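Local coordinates for XPF endonuclease (Aeropyrum pernix, PDB 2BGW), which probably cleaves branched or damaged DNA as a structure-specific, magnesium-dependent endonuclease of the XPF family in nucleotide excision repair, at residues Ile50-Thr55 and Ser73-His78; Gly66-Gln71 and Ala107-Asp112. One frame throughout, in Å; residues are numbered along the deposited sequence.

Contact 1: residues Ile50-Thr55 and Ser73-His78; sequences IVERKT and SRLAEH. With MG (magnesium ion), chain E; SO4 (sulfate ion), chain G; nucleotides of chain C.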
loop_
_atom_site.group_PDB
_atom_site.type_symbol
_atom_site.label_atom_id
_atom_site.label_comp_id
_atom_site.label_asym_id
_atom_site.label_seq_id
_atom_site.Cartn_x
_atom_site.Cartn_y
_atom_site.Cartn_z
ATOM N N ILE A 50 -3.671 -0.047 -2.922
ATOM C CA ILE A 50 -2.676 -0.065 -3.979
ATOM C C ILE A 50 -1.784 -1.289 -3.759
ATOM O O ILE A 50 -1.550 -1.704 -2.615
ATOM C CB ILE A 50 -1.854 1.262 -4.037
ATOM C CG1 ILE A 50 -1.039 1.356 -5.312
ATOM C CG2 ILE A 50 -0.911 1.381 -2.870
ATOM C CD1 ILE A 50 -1.818 1.797 -6.469
ATOM N N VAL A 51 -1.307 -1.860 -4.865
ATOM C CA VAL A 51 -0.464 -3.046 -4.867
ATOM C C VAL A 51 0.813 -2.736 -5.630
ATOM O O VAL A 51 0.775 -2.178 -6.744
ATOM C CB VAL A 51 -1.185 -4.246 -5.552
ATOM C CG1 VAL A 51 -0.216 -5.381 -5.897
ATOM C CG2 VAL A 51 -2.298 -4.760 -4.685
ATOM N N GLU A 52 1.934 -3.110 -5.028
ATOM C CA GLU A 52 3.254 -2.918 -5.602
ATOM C C GLU A 52 3.792 -4.316 -5.734
ATOM O O GLU A 52 3.845 -5.042 -4.761
ATOM C CB GLU A 52 4.100 -2.048 -4.639
ATOM C CG GLU A 52 5.576 -1.818 -4.956
ATOM C CD GLU A 52 5.860 -1.559 -6.438
ATOM O OE1 GLU A 52 5.118 -0.791 -7.102
ATOM O OE2 GLU A 52 6.859 -2.126 -6.942
ATOM N N ARG A 53 4.128 -4.723 -6.948
ATOM C CA ARG A 53 4.583 -6.096 -7.204
ATOM C C ARG A 53 6.078 -6.102 -7.332
ATOM O O ARG A 53 6.633 -5.298 -8.064
ATOM C CB ARG A 53 3.996 -6.654 -8.492
ATOM C CG ARG A 53 4.466 -8.042 -8.808
ATOM C CD ARG A 53 4.223 -8.368 -10.265
ATOM N NE ARG A 53 4.852 -9.619 -10.687
ATOM C CZ ARG A 53 5.797 -9.709 -11.625
ATOM N NH1 ARG A 53 6.226 -8.624 -12.250
ATOM N NH2 ARG A 53 6.306 -10.889 -11.955
ATOM N N LYS A 54 6.722 -7.029 -6.632
ATOM C CA LYS A 54 8.175 -7.141 -6.645
ATOM C C LYS A 54 8.611 -8.593 -6.579
ATOM O O LYS A 54 8.123 -9.352 -5.735
ATOM C CB LYS A 54 8.726 -6.383 -5.450
ATOM C CG LYS A 54 9.677 -5.328 -5.840
ATOM C CD LYS A 54 9.373 -4.055 -5.145
ATOM C CE LYS A 54 9.798 -2.931 -6.043
ATOM N NZ LYS A 54 10.005 -1.764 -5.197
ATOM N N THR A 55 9.507 -8.980 -7.484
ATOM C CA THR A 55 10.170 -10.296 -7.420
ATOM C C THR A 55 11.053 -10.319 -6.176
ATOM O O THR A 55 11.594 -9.269 -5.763
ATOM C CB THR A 55 11.110 -10.517 -8.595
ATOM O OG1 THR A 55 11.956 -9.376 -8.710
ATOM C CG2 THR A 55 10.366 -10.744 -9.910
ATOM N N SER A 73 7.206 4.581 1.669
ATOM C CA SER A 73 6.587 5.696 2.379
ATOM C C SER A 73 5.665 6.532 1.473
ATOM O O SER A 73 4.681 7.097 1.946
ATOM C CB SER A 73 7.665 6.587 3.011
ATOM O OG SER A 73 8.550 7.076 1.999
ATOM N N ARG A 74 5.980 6.610 0.186
ATOM C CA ARG A 74 5.082 7.253 -0.742
ATOM C C ARG A 74 3.743 6.515 -0.758
ATOM O O ARG A 74 2.684 7.119 -0.499
ATOM C CB ARG A 74 5.679 7.286 -2.135
ATOM C CG ARG A 74 5.608 8.687 -2.726
ATOM C CD ARG A 74 6.425 8.816 -3.983
ATOM N NE ARG A 74 5.819 8.042 -5.064
ATOM C CZ ARG A 74 5.853 8.406 -6.343
ATOM N NH1 ARG A 74 6.461 9.540 -6.697
ATOM N NH2 ARG A 74 5.282 7.644 -7.273
ATOM N N LEU A 75 3.796 5.202 -1.015
ATOM C CA LEU A 75 2.599 4.405 -1.084
ATOM C C LEU A 75 1.775 4.558 0.175
ATOM O O LEU A 75 0.566 4.762 0.106
ATOM C CB LEU A 75 2.931 2.958 -1.373
ATOM C CG LEU A 75 3.598 2.653 -2.714
ATOM C CD1 LEU A 75 4.102 1.230 -2.692
ATOM C CD2 LEU A 75 2.728 2.869 -3.937
ATOM N N ALA A 76 2.432 4.529 1.324
ATOM C CA ALA A 76 1.745 4.563 2.592
ATOM C C ALA A 76 1.107 5.917 2.885
ATOM O O ALA A 76 0.124 5.994 3.629
ATOM C CB ALA A 76 2.690 4.158 3.696
ATOM N N GLU A 77 1.679 6.973 2.310
ATOM C CA GLU A 77 1.137 8.336 2.416
ATOM C C GLU A 77 -0.132 8.494 1.590
ATOM O O GLU A 77 -1.037 9.196 1.984
ATOM C CB GLU A 77 2.148 9.341 1.874
ATOM C CG GLU A 77 1.875 10.808 2.207
ATOM C CD GLU A 77 2.803 11.793 1.467
ATOM O OE1 GLU A 77 3.856 11.403 0.901
ATOM O OE2 GLU A 77 2.471 12.999 1.465
ATOM N N HIS A 78 -0.199 7.836 0.443
ATOM C CA HIS A 78 -1.267 8.111 -0.484
ATOM C C HIS A 78 -2.428 7.116 -0.485
ATOM O O HIS A 78 -3.515 7.446 -0.925
ATOM C CB HIS A 78 -0.681 8.261 -1.876
ATOM C CG HIS A 78 0.228 9.439 -2.010
ATOM N ND1 HIS A 78 1.535 9.423 -1.575
ATOM C CD2 HIS A 78 0.014 10.679 -2.504
ATOM C CE1 HIS A 78 2.087 10.599 -1.803
ATOM N NE2 HIS A 78 1.185 11.380 -2.365
HETATM MG MG MG E . 6.892 -2.878 -9.091
HETATM S S SO4 G . 8.717 -9.116 -14.732
HETATM O O1 SO4 G . 7.459 -8.372 -14.739
HETATM O O2 SO4 G . 9.510 -8.639 -13.590
HETATM O O3 SO4 G . 8.462 -10.559 -14.578
HETATM O O4 SO4 G . 9.351 -8.876 -16.035
ATOM P P DA C 15 6.443 13.863 5.063
ATOM O OP1 DA C 15 7.593 14.746 5.329
ATOM O OP2 DA C 15 5.877 13.799 3.691
ATOM O "O5'" DA C 15 6.869 12.396 5.519
ATOM C "C5'" DA C 15 7.451 12.303 6.822
ATOM C "C4'" DA C 15 7.439 10.867 7.293
ATOM O "O4'" DA C 15 6.055 10.426 7.405
ATOM C "C3'" DA C 15 8.099 9.934 6.278
ATOM O "O3'" DA C 15 9.342 9.428 6.779
ATOM C "C2'" DA C 15 7.070 8.833 6.026
ATOM C "C1'" DA C 15 6.044 9.042 7.145
ATOM N N9 DA C 15 4.738 8.520 6.740
ATOM C C8 DA C 15 4.039 8.820 5.602
ATOM N N7 DA C 15 2.916 8.144 5.493
ATOM C C5 DA C 15 2.884 7.339 6.625
ATOM C C6 DA C 15 1.959 6.371 7.081
ATOM N N6 DA C 15 0.824 6.057 6.442
ATOM N N1 DA C 15 2.248 5.744 8.238
ATOM C C2 DA C 15 3.385 6.074 8.867
ATOM N N3 DA C 15 4.334 6.949 8.531
ATOM C C4 DA C 15 4.011 7.552 7.391
#
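The magnesium site of the nuclease domain lies on strand 49-55, and the side chains of Ile50 and Glu52 pack against Leu75 of helix 67-78. Leu75 sends its two methyls to different residues: CD1 rests 3.8 Å from CB of Glu52 with CG close behind, while CD2 meets CG2 of Ile50 at 4.1 Å. Both strand side chains cross the leucine at about a right angle, and all three are buried. With CG anti to the backbone N (chi1 174°), the bend at chi2 (41°) leaves CB and CG of Glu52 against Leu75 CD1 while the carboxylate turns to the metal, where OE2 binds the magnesium ion at 2.3 Å. Asp42 OD2 also binds the ion, and the carbonyl O of Arg53, the third residue of the metal site, lies 2.6 Å from it. A long salt bridge (3.6 Å) from Lys54 NZ to Glu52 OE2 places a positive charge near the ion. This metal site belongs to the ERCC4 domain, a member of the PD-(D/E)XK nuclease clan, and the run Glu52-Arg53-Lys54 is the ERK core of the XPF nuclease motif. The extended Arg53 side chain leads away from the helix to a sulfate ion, probably from the crystallisation liquor, that meets its guanidinium edge-on, NH1 donating to O1 at 2.8 Å and NH2 more weakly to O3; Glu87 takes a salt bridge from NH2. A leucine in place of Arg53 would probably leave the Glu87 carboxylate without its paired cation and the anion site without its guanidinium. On another side of the helix, the carbonyl O of Ala76 accepts a hydrogen bond of 2.9 Å from N6 of deoxyadenosine DA15 of chain C. Two residues on, His78 ND1 donates to Arg74 O, nearly straight at 173°.

Contact 2: residues Gly66-Gln71 and Ala107-Asp112; sequences GRLFEQ and AALQLD. With nucleotides of chain D.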
loop_
_atom_site.group_PDB
_atom_site.type_symbol
_atom_site.label_atom_id
_atom_site.label_comp_id
_atom_site.label_asym_id
_atom_site.label_seq_id
_atom_site.Cartn_x
_atom_site.Cartn_y
_atom_site.Cartn_z
ATOM N N GLY A 66 18.239 1.758 -1.515
ATOM C CA GLY A 66 17.589 2.882 -0.862
ATOM C C GLY A 66 16.243 3.167 -1.515
ATOM O O GLY A 66 15.374 3.823 -0.925
ATOM N N ARG A 67 16.070 2.669 -2.741
ATOM C CA ARG A 67 14.799 2.739 -3.449
ATOM C C ARG A 67 13.587 2.224 -2.638
ATOM O O ARG A 67 12.547 2.885 -2.608
ATOM C CB ARG A 67 14.891 1.950 -4.734
ATOM C CG ARG A 67 15.427 2.681 -5.911
ATOM C CD ARG A 67 14.976 1.892 -7.129
ATOM N NE ARG A 67 15.434 2.470 -8.391
ATOM C CZ ARG A 67 15.698 1.758 -9.499
ATOM N NH1 ARG A 67 15.561 0.422 -9.504
ATOM N NH2 ARG A 67 16.119 2.376 -10.612
ATOM N N LEU A 68 13.714 1.064 -1.982
ATOM C CA LEU A 68 12.581 0.417 -1.309
ATOM C C LEU A 68 11.796 1.272 -0.326
ATOM O O LEU A 68 10.575 1.344 -0.412
ATOM C CB LEU A 68 13.003 -0.861 -0.606
ATOM C CG LEU A 68 11.845 -1.631 0.042
ATOM C CD1 LEU A 68 10.868 -2.208 -1.011
ATOM C CD2 LEU A 68 12.358 -2.710 0.975
ATOM N N PHE A 69 12.468 1.895 0.622
ATOM C CA PHE A 69 11.731 2.629 1.624
ATOM C C PHE A 69 11.228 4.003 1.158
ATOM O O PHE A 69 10.346 4.602 1.801
ATOM C CB PHE A 69 12.560 2.743 2.883
ATOM C CG PHE A 69 12.555 1.509 3.694
ATOM C CD1 PHE A 69 13.132 0.341 3.209
ATOM C CD2 PHE A 69 11.955 1.493 4.944
ATOM C CE1 PHE A 69 13.116 -0.835 3.983
ATOM C CE2 PHE A 69 11.931 0.330 5.723
ATOM C CZ PHE A 69 12.520 -0.830 5.248
ATOM N N GLU A 70 11.786 4.516 0.058
ATOM C CA GLU A 70 11.293 5.766 -0.471
ATOM C C GLU A 70 9.968 5.435 -1.096
ATOM O O GLU A 70 8.943 6.015 -0.734
ATOM C CB GLU A 70 12.264 6.405 -1.465
ATOM C CG GLU A 70 13.301 7.348 -0.781
ATOM N N GLN A 71 9.975 4.459 -1.988
ATOM C CA GLN A 71 8.743 3.927 -2.556
ATOM C C GLN A 71 7.712 3.538 -1.499
ATOM O O GLN A 71 6.515 3.715 -1.680
ATOM C CB GLN A 71 9.099 2.698 -3.325
ATOM C CG GLN A 71 7.999 2.118 -4.112
ATOM C CD GLN A 71 8.572 1.162 -5.129
ATOM O OE1 GLN A 71 9.781 0.869 -5.101
ATOM N NE2 GLN A 71 7.736 0.678 -6.041
ATOM N N ALA A 107 9.814 -6.555 8.538
ATOM C CA ALA A 107 9.241 -6.152 9.804
ATOM C C ALA A 107 9.039 -4.628 9.936
ATOM O O ALA A 107 8.068 -4.187 10.552
ATOM C CB ALA A 107 10.077 -6.689 10.928
ATOM N N ALA A 108 9.942 -3.843 9.347
ATOM C CA ALA A 108 9.868 -2.364 9.375
ATOM C C ALA A 108 8.818 -1.768 8.428
ATOM O O ALA A 108 8.066 -0.869 8.829
ATOM C CB ALA A 108 11.245 -1.735 9.091
ATOM N N LEU A 109 8.783 -2.244 7.177
ATOM C CA LEU A 109 7.748 -1.852 6.232
ATOM C C LEU A 109 6.384 -2.071 6.857
ATOM O O LEU A 109 5.462 -1.308 6.616
ATOM C CB LEU A 109 7.816 -2.693 4.998
ATOM C CG LEU A 109 9.025 -2.506 4.122
ATOM C CD1 LEU A 109 9.117 -3.705 3.246
ATOM C CD2 LEU A 109 8.869 -1.276 3.293
ATOM N N GLN A 110 6.278 -3.117 7.675
ATOM C CA GLN A 110 5.039 -3.514 8.310
ATOM C C GLN A 110 4.731 -2.679 9.533
ATOM O O GLN A 110 3.608 -2.288 9.720
ATOM C CB GLN A 110 5.106 -4.981 8.721
ATOM C CG GLN A 110 4.793 -6.030 7.630
ATOM C CD GLN A 110 3.332 -6.411 7.641
ATOM O OE1 GLN A 110 2.454 -5.544 7.807
ATOM N NE2 GLN A 110 3.050 -7.701 7.468
ATOM N N LEU A 111 5.706 -2.421 10.387
ATOM C CA LEU A 111 5.434 -1.678 11.623
ATOM C C LEU A 111 5.567 -0.160 11.481
ATOM O O LEU A 111 4.868 0.595 12.138
ATOM C CB LEU A 111 6.346 -2.147 12.756
ATOM C CG LEU A 111 6.044 -3.405 13.568
ATOM C CD1 LEU A 111 6.752 -3.345 14.933
ATOM C CD2 LEU A 111 4.552 -3.574 13.765
ATOM N N ASP A 112 6.486 0.284 10.639
ATOM C CA ASP A 112 6.769 1.709 10.500
ATOM C C ASP A 112 5.715 2.472 9.690
ATOM O O ASP A 112 5.311 3.553 10.074
ATOM C CB ASP A 112 8.162 1.915 9.876
ATOM C CG ASP A 112 9.302 1.754 10.894
ATOM O OD1 ASP A 112 9.034 1.593 12.140
ATOM O OD2 ASP A 112 10.472 1.792 10.415
ATOM O "O5'" DT D 1 0.285 -2.930 12.094
ATOM C "C5'" DT D 1 -0.102 -1.770 12.800
ATOM C "C4'" DT D 1 1.034 -0.787 12.734
ATOM O "O4'" DT D 1 1.111 -0.127 11.451
ATOM C "C3'" DT D 1 0.729 0.299 13.720
ATOM O "O3'" DT D 1 1.738 0.344 14.656
ATOM C "C2'" DT D 1 0.626 1.607 12.942
ATOM C "C1'" DT D 1 1.323 1.252 11.656
ATOM N N1 DT D 1 0.760 2.016 10.551
ATOM C C2 DT D 1 1.415 3.163 10.113
ATOM O O2 DT D 1 2.443 3.598 10.585
ATOM N N3 DT D 1 0.820 3.807 9.061
ATOM C C4 DT D 1 -0.354 3.414 8.439
ATOM O O4 DT D 1 -0.801 4.068 7.510
ATOM C C5 DT D 1 -1.001 2.213 8.946
ATOM C C7 DT D 1 -2.329 1.756 8.411
ATOM C C6 DT D 1 -0.416 1.577 9.971
#
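Phe69 and Leu109 both carry CG anti to the carbonyl carbon (chi1 -78° for the phenylalanine), and these torsions bring the ring and the branched chain together between helices 67-78 and 99-112. The leucine lays CD2 over the centre of one ring face, 4.2 Å from the centroid and 10° off the ring normal, a CH-pi contact made almost straight down onto the ring. Its CG lies 4.0 Å from the CZ corner of the same ring. Ala108 approaches differently, its CB standing near the ring plane at the edge, 4.0 Å from CE2, so consecutive residues of one helix touch the phenylalanine over a face and along a rim. The other leucine branch serves a second partner: CD1 meets CD2 of Leu68 at 4.1 Å, the two side chains crossing at about a right angle. Within the nuclease domain this is helix-to-helix packing, and the short segments run nearly parallel, at 18° with their axes 11.4 Å apart, a spacing bridged by the phenylalanine and leucine side chains. Helix 56-65 adds to the apolar cluster, with Phe59 touching both Leu68 and Leu109 and Leu63 touching Phe69. Helix 99-112 also borders the second subunit: Leu136 of that subunit packs on Ala108 and Asp112, and Gln110 OE1 accepts a hydrogen bond from Arg116 of that subunit. At the far end of the segment the backbone comes up to bound DNA, with Asp112 O lying 2.9 Å from O2 of thymidine DT1 of chain D.

Overall arrangement
Helix 67-78 takes part in both contacts, its early turns facing helix 99-112 in contact 2 and its last turns facing strand 49-55 in contact 1. The three touching residues of contact 1 are buried, its centre lies about 6 Å from the centre of the chain, and it sets an apolar patch beside metal-binding and charged groups. Contact 2, partly buried and with its centre about 15 Å from that of the chain, joins its helices through hydrocarbon and aromatic surfaces alone, near the subunit interface. Gln71 of segment 66-71 links the two: its OE1 accepts a hydrogen bond from Lys54 NZ. Each contact also has one edge near bound DNA, on DNA chains C and D respectively.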